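Germination protein (Bacillus megaterium, PDB 6O59) forms the A subunit of a spore germinant receptor, of which this N-terminal domain probably takes part in sensing the small molecules that trigger germination. Local coordinates at residues 170-175 with 184-189; 24-29 with 45-50. All blocks are in the same frame, centred on the assembly; numbering follows the deposited sequence.

In the fold
Both contacts pair the two strands of an antiparallel hairpin, each at the border of its own five-stranded sheet, and the two sheets share the strand order 1-2-4-5-3. Contact 1 is the more buried, two strands bonded from W170 to M174 between helices 153-163 and 195-206; contact 2 is partly buried and takes in the mouth of its hairpin, where the strands give way to turns. Apolar pairs dominate both, but contact 1 adds a hydroxyl pair and contact 2 a carboxylate lying alongside an isoleucine and held by an arginine. Their centres lie about 14 Å apart, and S24 and S25, in the turn before strand 27-34, reach L171 and S173 respectively, joining the two sheets.

Contact 1: residues 170-175 with 184-189; sequences WLESMK and VTLMYI
W170 and Y188 meet obliquely at one end of the paired strands, where the tyrosine OH sits 3.3 Å from CE3 of W170, at the edge of the indole and in its plane, while CB of W170 lies over the rim of one face of the phenol. Y188 gets there because its CG stands between the backbone N and the carbonyl carbon (chi1 66°), which swings the ring across toward strand 170-175. The same face of the sheet carries E172 beside L186 and M174 beside V184, with CG of M174 4.0 Å from CG1 of V184. On the other face L171 and M187 run side by side, CD1 of L171 at 3.6 Å from CG of M187, and the hydroxyls S173 OG and T185 OG1 share a hydrogen bond of 2.9 Å. Between these two layers of side chains, six backbone bonds join W170, E172 and M174 to Y188, L186 and V184; that from L186 N to E172 O is almost straight (175°).

Further out, R202 forms a salt bridge with OE1 of E172, S25 OG also bonds S173 OG, and H190 stacks on the W170 ring. Helix 195-206 packs on L186 and Y188, whereas L157 of helix 153-163 meets L171, T185 and M187. The arrangement is that of an antiparallel beta hairpin at the border of a five-stranded sheet, with a helix against each face.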
ATOM      1  N   TRP A 170      -5.187   5.829   0.709  1.00 70.52           N
ATOM      2  CA  TRP A 170      -4.119   6.163   1.633  1.00 70.71           C
ATOM      3  C   TRP A 170      -4.287   5.405   2.961  1.00 72.42           C
ATOM      4  O   TRP A 170      -5.386   5.350   3.517  1.00 71.63           O
ATOM      5  CB  TRP A 170      -4.058   7.679   1.831  1.00 72.06           C
ATOM      6  CG  TRP A 170      -3.576   8.434   0.623  1.00 76.05           C
ATOM      7  CD1 TRP A 170      -3.268   7.920  -0.605  1.00 79.50           C
ATOM      8  CD2 TRP A 170      -3.369   9.848   0.525  1.00 79.10           C
ATOM      9  NE1 TRP A 170      -2.887   8.926  -1.459  1.00 82.01           N
ATOM     10  CE2 TRP A 170      -2.941  10.123  -0.793  1.00 84.95           C
ATOM     11  CE3 TRP A 170      -3.488  10.919   1.432  1.00 82.05           C
ATOM     12  CZ2 TRP A 170      -2.607  11.414  -1.221  1.00 87.49           C
ATOM     13  CZ3 TRP A 170      -3.176  12.204   1.000  1.00 86.70           C
ATOM     14  CH2 TRP A 170      -2.748  12.441  -0.312  1.00 89.07           C
ATOM     15  N   LEU A 171      -3.189   4.718   3.400  1.00 67.78           N
ATOM     16  CA  LEU A 171      -3.074   3.880   4.610  1.00 66.63           C
ATOM     17  C   LEU A 171      -2.159   4.548   5.644  1.00 72.72           C
ATOM     18  O   LEU A 171      -1.032   4.900   5.308  1.00 75.21           O
ATOM     19  CB  LEU A 171      -2.530   2.481   4.253  1.00 65.89           C
ATOM     20  CG  LEU A 171      -3.499   1.409   3.695  1.00 69.29           C
ATOM     21  CD1 LEU A 171      -4.103   1.791   2.357  1.00 69.15           C
ATOM     22  CD2 LEU A 171      -2.771   0.113   3.481  1.00 73.07           C
ATOM     23  N   GLU A 172      -2.652   4.739   6.887  1.00 69.19           N
ATOM     24  CA  GLU A 172      -2.019   5.439   8.000  1.00 70.41           C
ATOM     25  C   GLU A 172      -1.932   4.482   9.174  1.00 73.09           C
ATOM     26  O   GLU A 172      -2.963   4.048   9.698  1.00 72.07           O
ATOM     27  CB  GLU A 172      -2.850   6.693   8.349  1.00 73.28           C
ATOM     28  CG  GLU A 172      -2.108   7.732   9.153  1.00 90.59           C
ATOM     29  CD  GLU A 172      -2.980   8.853   9.688  1.00120.92           C
ATOM     30  OE1 GLU A 172      -3.873   9.331   8.947  1.00111.25           O
ATOM     31  OE2 GLU A 172      -2.766   9.256  10.855  1.00116.62           O
ATOM     32  N   SER A 173      -0.709   4.100   9.535  1.00 69.52           N
ATOM     33  CA  SER A 173      -0.444   3.209  10.659  1.00 68.26           C
ATOM     34  C   SER A 173      -0.255   4.005  11.933  1.00 73.52           C
ATOM     35  O   SER A 173       0.347   5.078  11.911  1.00 75.25           O
ATOM     36  CB  SER A 173       0.773   2.341  10.384  1.00 72.23           C
ATOM     37  OG  SER A 173       0.420   1.391   9.391  1.00 87.13           O
ATOM     38  N   MET A 174      -0.815   3.515  13.038  1.00 70.56           N
ATOM     39  CA  MET A 174      -0.705   4.191  14.333  1.00 72.31           C
ATOM     40  C   MET A 174      -0.802   3.174  15.481  1.00 71.44           C
ATOM     41  O   MET A 174      -1.119   2.003  15.261  1.00 69.46           O
ATOM     42  CB  MET A 174      -1.726   5.357  14.488  1.00 76.43           C
ATOM     43  CG  MET A 174      -3.180   4.949  14.416  1.00 79.90           C
ATOM     44  SD  MET A 174      -4.260   6.303  13.883  1.00 86.40           S
ATOM     45  CE  MET A 174      -4.259   7.382  15.391  1.00 86.40           C
ATOM     46  N   LYS A 175      -0.447   3.626  16.690  1.00 67.12           N
ATOM     47  CA  LYS A 175      -0.456   2.846  17.919  1.00 65.75           C
ATOM     48  C   LYS A 175      -1.435   3.499  18.860  1.00 73.56           C
ATOM     49  O   LYS A 175      -1.180   4.583  19.377  1.00 74.83           O
ATOM     50  CB  LYS A 175       0.958   2.734  18.526  1.00 66.80           C
ATOM     51  CG  LYS A 175       1.797   1.675  17.833  1.00 63.19           C
ATOM     52  CD  LYS A 175       3.211   1.593  18.372  1.00 67.48           C
ATOM     53  CE  LYS A 175       4.176   0.893  17.428  1.00 67.12           C
ATOM     54  NZ  LYS A 175       4.060  -0.589  17.444  1.00 72.44           N
ATOM     55  N   VAL A 184      -2.661  -0.383  14.739  1.00 68.94           N
ATOM     56  CA  VAL A 184      -3.858  -0.095  13.973  1.00 68.78           C
ATOM     57  C   VAL A 184      -3.470   0.537  12.637  1.00 75.67           C
ATOM     58  O   VAL A 184      -2.547   1.353  12.602  1.00 77.75           O
ATOM     59  CB  VAL A 184      -4.756   0.853  14.834  1.00 73.41           C
ATOM     60  CG1 VAL A 184      -5.601   1.800  13.988  1.00 72.43           C
ATOM     61  CG2 VAL A 184      -5.634   0.054  15.782  1.00 73.32           C
ATOM     62  N   THR A 185      -4.180   0.175  11.546  1.00 70.97           N
ATOM     63  CA  THR A 185      -4.007   0.818  10.247  1.00 70.46           C
ATOM     64  C   THR A 185      -5.378   1.393   9.816  1.00 74.61           C
ATOM     65  O   THR A 185      -6.387   0.689   9.787  1.00 73.87           O
ATOM     66  CB  THR A 185      -3.337  -0.088   9.203  1.00 73.32           C
ATOM     67  OG1 THR A 185      -1.981  -0.293   9.598  1.00 74.09           O
ATOM     68  CG2 THR A 185      -3.337   0.539   7.804  1.00 70.85           C
ATOM     69  N   LEU A 186      -5.379   2.689   9.529  1.00 72.01           N
ATOM     70  CA  LEU A 186      -6.501   3.506   9.072  1.00 72.11           C
ATOM     71  C   LEU A 186      -6.462   3.633   7.527  1.00 75.08           C
ATOM     72  O   LEU A 186      -5.390   3.812   6.963  1.00 76.06           O
ATOM     73  CB  LEU A 186      -6.338   4.878   9.743  1.00 73.91           C
ATOM     74  CG  LEU A 186      -7.481   5.887   9.652  1.00 79.65           C
ATOM     75  CD1 LEU A 186      -7.547   6.705  10.902  1.00 81.58           C
ATOM     76  CD2 LEU A 186      -7.296   6.833   8.473  1.00 83.24           C
ATOM     77  N   MET A 187      -7.618   3.560   6.862  1.00 69.47           N
ATOM     78  CA  MET A 187      -7.779   3.666   5.407  1.00 69.41           C
ATOM     79  C   MET A 187      -8.851   4.673   5.005  1.00 73.17           C
ATOM     80  O   MET A 187      -9.920   4.702   5.618  1.00 71.46           O
ATOM     81  CB  MET A 187      -8.211   2.311   4.834  1.00 70.85           C
ATOM     82  CG  MET A 187      -7.137   1.488   4.288  1.00 75.12           C
ATOM     83  SD  MET A 187      -7.982   0.002   3.714  1.00 79.44           S
ATOM     84  CE  MET A 187      -6.656  -1.157   3.792  1.00 76.75           C
ATOM     85  N   TYR A 188      -8.612   5.407   3.908  1.00 71.03           N
ATOM     86  CA  TYR A 188      -9.559   6.345   3.303  1.00 71.79           C
ATOM     87  C   TYR A 188      -9.104   6.648   1.881  1.00 74.87           C
ATOM     88  O   TYR A 188      -7.905   6.564   1.601  1.00 73.34           O
ATOM     89  CB  TYR A 188      -9.713   7.638   4.141  1.00 75.21           C
ATOM     90  CG  TYR A 188      -8.466   8.494   4.208  1.00 79.96           C
ATOM     91  CD1 TYR A 188      -7.460   8.233   5.137  1.00 82.05           C
ATOM     92  CD2 TYR A 188      -8.300   9.586   3.352  1.00 82.56           C
ATOM     93  CE1 TYR A 188      -6.306   9.017   5.196  1.00 85.73           C
ATOM     94  CE2 TYR A 188      -7.150  10.376   3.401  1.00 85.24           C
ATOM     95  CZ  TYR A 188      -6.157  10.092   4.325  1.00 93.90           C
ATOM     96  OH  TYR A 188      -5.031  10.884   4.361  1.00 98.58           O
ATOM     97  N   ILE A 189     -10.051   7.001   0.980  1.00 71.82           N
ATOM     98  CA  ILE A 189      -9.675   7.361  -0.379  1.00 72.22           C
ATOM     99  C   ILE A 189      -9.597   8.878  -0.421  1.00 80.60           C
ATOM    100  O   ILE A 189     -10.625   9.572  -0.342  1.00 82.07           O
ATOM    101  CB  ILE A 189     -10.564   6.768  -1.525  1.00 74.18           C
ATOM    102  CG1 ILE A 189     -10.612   5.225  -1.476  1.00 71.57           C
ATOM    103  CG2 ILE A 189     -10.064   7.245  -2.907  1.00 74.51           C
ATOM    104  CD1 ILE A 189     -11.658   4.563  -2.388  1.00 70.71           C
TER

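Contact 2: residues 24-29 with 45-50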
ATOM      1  N   SER A  24       1.833   5.860   2.088  1.00 77.54           N
ATOM      2  CA  SER A  24       1.098   4.677   2.547  1.00 74.89           C
ATOM      3  C   SER A  24       2.060   3.672   3.141  1.00 75.49           C
ATOM      4  O   SER A  24       3.141   3.451   2.590  1.00 74.26           O
ATOM      5  CB  SER A  24       0.281   4.065   1.415  1.00 74.74           C
ATOM      6  OG  SER A  24      -0.959   4.736   1.274  1.00 77.38           O
ATOM      7  N   SER A  25       1.678   3.103   4.291  1.00 71.33           N
ATOM      8  CA  SER A  25       2.520   2.211   5.085  1.00 70.68           C
ATOM      9  C   SER A  25       2.878   0.885   4.406  1.00 74.47           C
ATOM     10  O   SER A  25       3.878   0.293   4.810  1.00 75.70           O
ATOM     11  CB  SER A  25       1.889   1.943   6.444  1.00 73.99           C
ATOM     12  OG  SER A  25       0.561   1.448   6.362  1.00 83.72           O
ATOM     13  N   ASP A  26       2.128   0.438   3.371  1.00 68.94           N
ATOM     14  CA  ASP A  26       2.394  -0.847   2.722  1.00 66.95           C
ATOM     15  C   ASP A  26       3.191  -0.719   1.434  1.00 69.98           C
ATOM     16  O   ASP A  26       3.465  -1.725   0.779  1.00 68.62           O
ATOM     17  CB  ASP A  26       1.084  -1.601   2.461  1.00 69.01           C
ATOM     18  CG  ASP A  26       0.077  -0.946   1.532  1.00 78.21           C
ATOM     19  OD1 ASP A  26       0.186   0.273   1.297  1.00 78.27           O
ATOM     20  OD2 ASP A  26      -0.834  -1.655   1.060  1.00 85.87           O
ATOM     21  N   ILE A  27       3.584   0.501   1.075  1.00 67.58           N
ATOM     22  CA  ILE A  27       4.395   0.698  -0.115  1.00 66.66           C
ATOM     23  C   ILE A  27       5.868   0.610   0.299  1.00 72.33           C
ATOM     24  O   ILE A  27       6.354   1.426   1.089  1.00 73.73           O
ATOM     25  CB  ILE A  27       4.001   1.995  -0.837  1.00 70.33           C
ATOM     26  CG1 ILE A  27       2.613   1.791  -1.489  1.00 69.13           C
ATOM     27  CG2 ILE A  27       5.061   2.373  -1.897  1.00 72.80           C
ATOM     28  CD1 ILE A  27       1.874   2.924  -1.670  1.00 71.13           C
ATOM     29  N   VAL A  28       6.552  -0.438  -0.196  1.00 68.37           N
ATOM     30  CA  VAL A  28       7.953  -0.751   0.123  1.00 67.83           C
ATOM     31  C   VAL A  28       8.911  -0.211  -0.949  1.00 71.58           C
ATOM     32  O   VAL A  28       8.707  -0.436  -2.145  1.00 69.93           O
ATOM     33  CB  VAL A  28       8.170  -2.277   0.327  1.00 69.61           C
ATOM     34  CG1 VAL A  28       9.594  -2.582   0.747  1.00 69.80           C
ATOM     35  CG2 VAL A  28       7.198  -2.840   1.339  1.00 69.40           C
ATOM     36  N   ILE A  29       9.971   0.475  -0.480  1.00 69.24           N
ATOM     37  CA  ILE A  29      11.074   1.012  -1.267  1.00 69.70           C
ATOM     38  C   ILE A  29      12.354   0.316  -0.788  1.00 76.26           C
ATOM     39  O   ILE A  29      12.768   0.502   0.360  1.00 77.53           O
ATOM     40  CB  ILE A  29      11.178   2.564  -1.197  1.00 73.70           C
ATOM     41  CG1 ILE A  29       9.916   3.222  -1.795  1.00 73.87           C
ATOM     42  CG2 ILE A  29      12.466   3.058  -1.902  1.00 75.09           C
ATOM     43  CD1 ILE A  29       9.733   4.718  -1.583  1.00 82.32           C
ATOM     44  N   VAL A  45      10.323  -0.796  -5.980  1.00 68.21           N
ATOM     45  CA  VAL A  45       9.122  -0.234  -5.363  1.00 67.17           C
ATOM     46  C   VAL A  45       7.981  -1.210  -5.602  1.00 68.44           C
ATOM     47  O   VAL A  45       7.680  -1.523  -6.757  1.00 68.67           O
ATOM     48  CB  VAL A  45       8.763   1.209  -5.845  1.00 71.80           C
ATOM     49  CG1 VAL A  45       7.573   1.765  -5.065  1.00 71.45           C
ATOM     50  CG2 VAL A  45       9.951   2.159  -5.731  1.00 72.92           C
ATOM     51  N   TYR A  46       7.335  -1.674  -4.517  1.00 62.23           N
ATOM     52  CA  TYR A  46       6.211  -2.601  -4.602  1.00 59.82           C
ATOM     53  C   TYR A  46       5.256  -2.464  -3.403  1.00 63.69           C
ATOM     54  O   TYR A  46       5.677  -2.030  -2.330  1.00 64.02           O
ATOM     55  CB  TYR A  46       6.726  -4.056  -4.721  1.00 59.90           C
ATOM     56  CG  TYR A  46       7.479  -4.570  -3.513  1.00 62.12           C
ATOM     57  CD1 TYR A  46       8.841  -4.315  -3.354  1.00 65.07           C
ATOM     58  CD2 TYR A  46       6.839  -5.336  -2.544  1.00 63.05           C
ATOM     59  CE1 TYR A  46       9.536  -4.784  -2.239  1.00 67.14           C
ATOM     60  CE2 TYR A  46       7.519  -5.798  -1.419  1.00 64.62           C
ATOM     61  CZ  TYR A  46       8.871  -5.527  -1.274  1.00 75.35           C
ATOM     62  OH  TYR A  46       9.543  -6.008  -0.173  1.00 79.79           O
ATOM     63  N   ILE A  47       3.979  -2.878  -3.582  1.00 60.21           N
ATOM     64  CA  ILE A  47       2.971  -2.912  -2.507  1.00 60.28           C
ATOM     65  C   ILE A  47       3.046  -4.293  -1.836  1.00 65.98           C
ATOM     66  O   ILE A  47       2.852  -5.324  -2.489  1.00 66.04           O
ATOM     67  CB  ILE A  47       1.502  -2.567  -2.953  1.00 62.44           C
ATOM     68  CG1 ILE A  47       1.386  -1.174  -3.583  1.00 62.55           C
ATOM     69  CG2 ILE A  47       0.522  -2.692  -1.793  1.00 62.30           C
ATOM     70  CD1 ILE A  47       0.124  -1.000  -4.244  1.00 66.67           C
ATOM     71  N   GLU A  48       3.304  -4.283  -0.524  1.00 63.26           N
ATOM     72  CA  GLU A  48       3.393  -5.424   0.365  1.00 63.41           C
ATOM     73  C   GLU A  48       2.153  -6.338   0.273  1.00 69.08           C
ATOM     74  O   GLU A  48       1.004  -5.861   0.308  1.00 69.79           O
ATOM     75  CB  GLU A  48       3.517  -4.892   1.808  1.00 65.75           C
ATOM     76  CG  GLU A  48       4.728  -5.344   2.603  1.00 74.00           C
ATOM     77  CD  GLU A  48       4.954  -4.557   3.886  1.00105.34           C
ATOM     78  OE1 GLU A  48       3.959  -4.094   4.495  1.00 95.77           O
ATOM     79  OE2 GLU A  48       6.133  -4.405   4.286  1.00106.49           O
ATOM     80  N   GLY A  49       2.415  -7.636   0.160  1.00 66.05           N
ATOM     81  CA  GLY A  49       1.409  -8.689   0.191  1.00 66.54           C
ATOM     82  C   GLY A  49       0.554  -8.944  -1.024  1.00 71.39           C
ATOM     83  O   GLY A  49      -0.280  -9.851  -0.982  1.00 71.91           O
ATOM     84  N   ILE A  50       0.716  -8.158  -2.102  1.00 68.52           N
ATOM     85  CA  ILE A  50      -0.081  -8.370  -3.322  1.00 68.72           C
ATOM     86  C   ILE A  50       0.866  -8.738  -4.476  1.00 77.57           C
ATOM     87  O   ILE A  50       0.534  -8.560  -5.653  1.00 78.69           O
ATOM     88  CB  ILE A  50      -1.020  -7.164  -3.669  1.00 69.99           C
ATOM     89  CG1 ILE A  50      -0.236  -5.856  -3.906  1.00 67.68           C
ATOM     90  CG2 ILE A  50      -2.105  -7.000  -2.609  1.00 70.85           C
ATOM     91  CD1 ILE A  50      -0.888  -4.957  -4.821  1.00 62.58           C
TER
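V28 stands over one face of the Y46 ring, the two side chains side by side and pointing the same way. Its CB is 3.9 Å from the ring centroid and 19° off the normal, a CH-pi contact displaced toward the rim, and CG1 carries on to the phenol end, 3.6 Å from CZ of Y46. With chi1 at 65°, the Y46 ring is brought across to the neighbouring strand and lies against V28. The other methyl of V28, CG2, turns to E48, whose extended chain crosses the valine at about a right angle and brings OE2 to 3.5 Å from CG2.

On the opposite face of the strands the aliphatic groups pack across from one strand to the other. I27 lies aslant both I47 and V45: its CG1 meets CG1 of I47 at 3.8 Å and its CG2 turns to CG1 of V45. I29 instead runs alongside V45. This is the open end of a beta hairpin, with strands 27-34 and 40-47 paired at the border of a five-stranded antiparallel sheet; L14 of helix 10-20 packs against I29 and V45. V28 and Y46 bond to each other through both backbone N-H groups, and E48 N adds a bond to D26 O, 2.9 Å long and nearly straight (171°), just past the end of the strands.

There D26 lies beside I47, pointing the same way, with OD2 of D26 near the CG2 methyl of I47. R161 of helix 153-163 forms a salt bridge with OD1 of D26, and would be expected to favour the charged carboxylate. A type I turn from S24 to I27 leads into the first strand, and a type II turn from I47 to I50 leads away from the second, with G49 at positive phi.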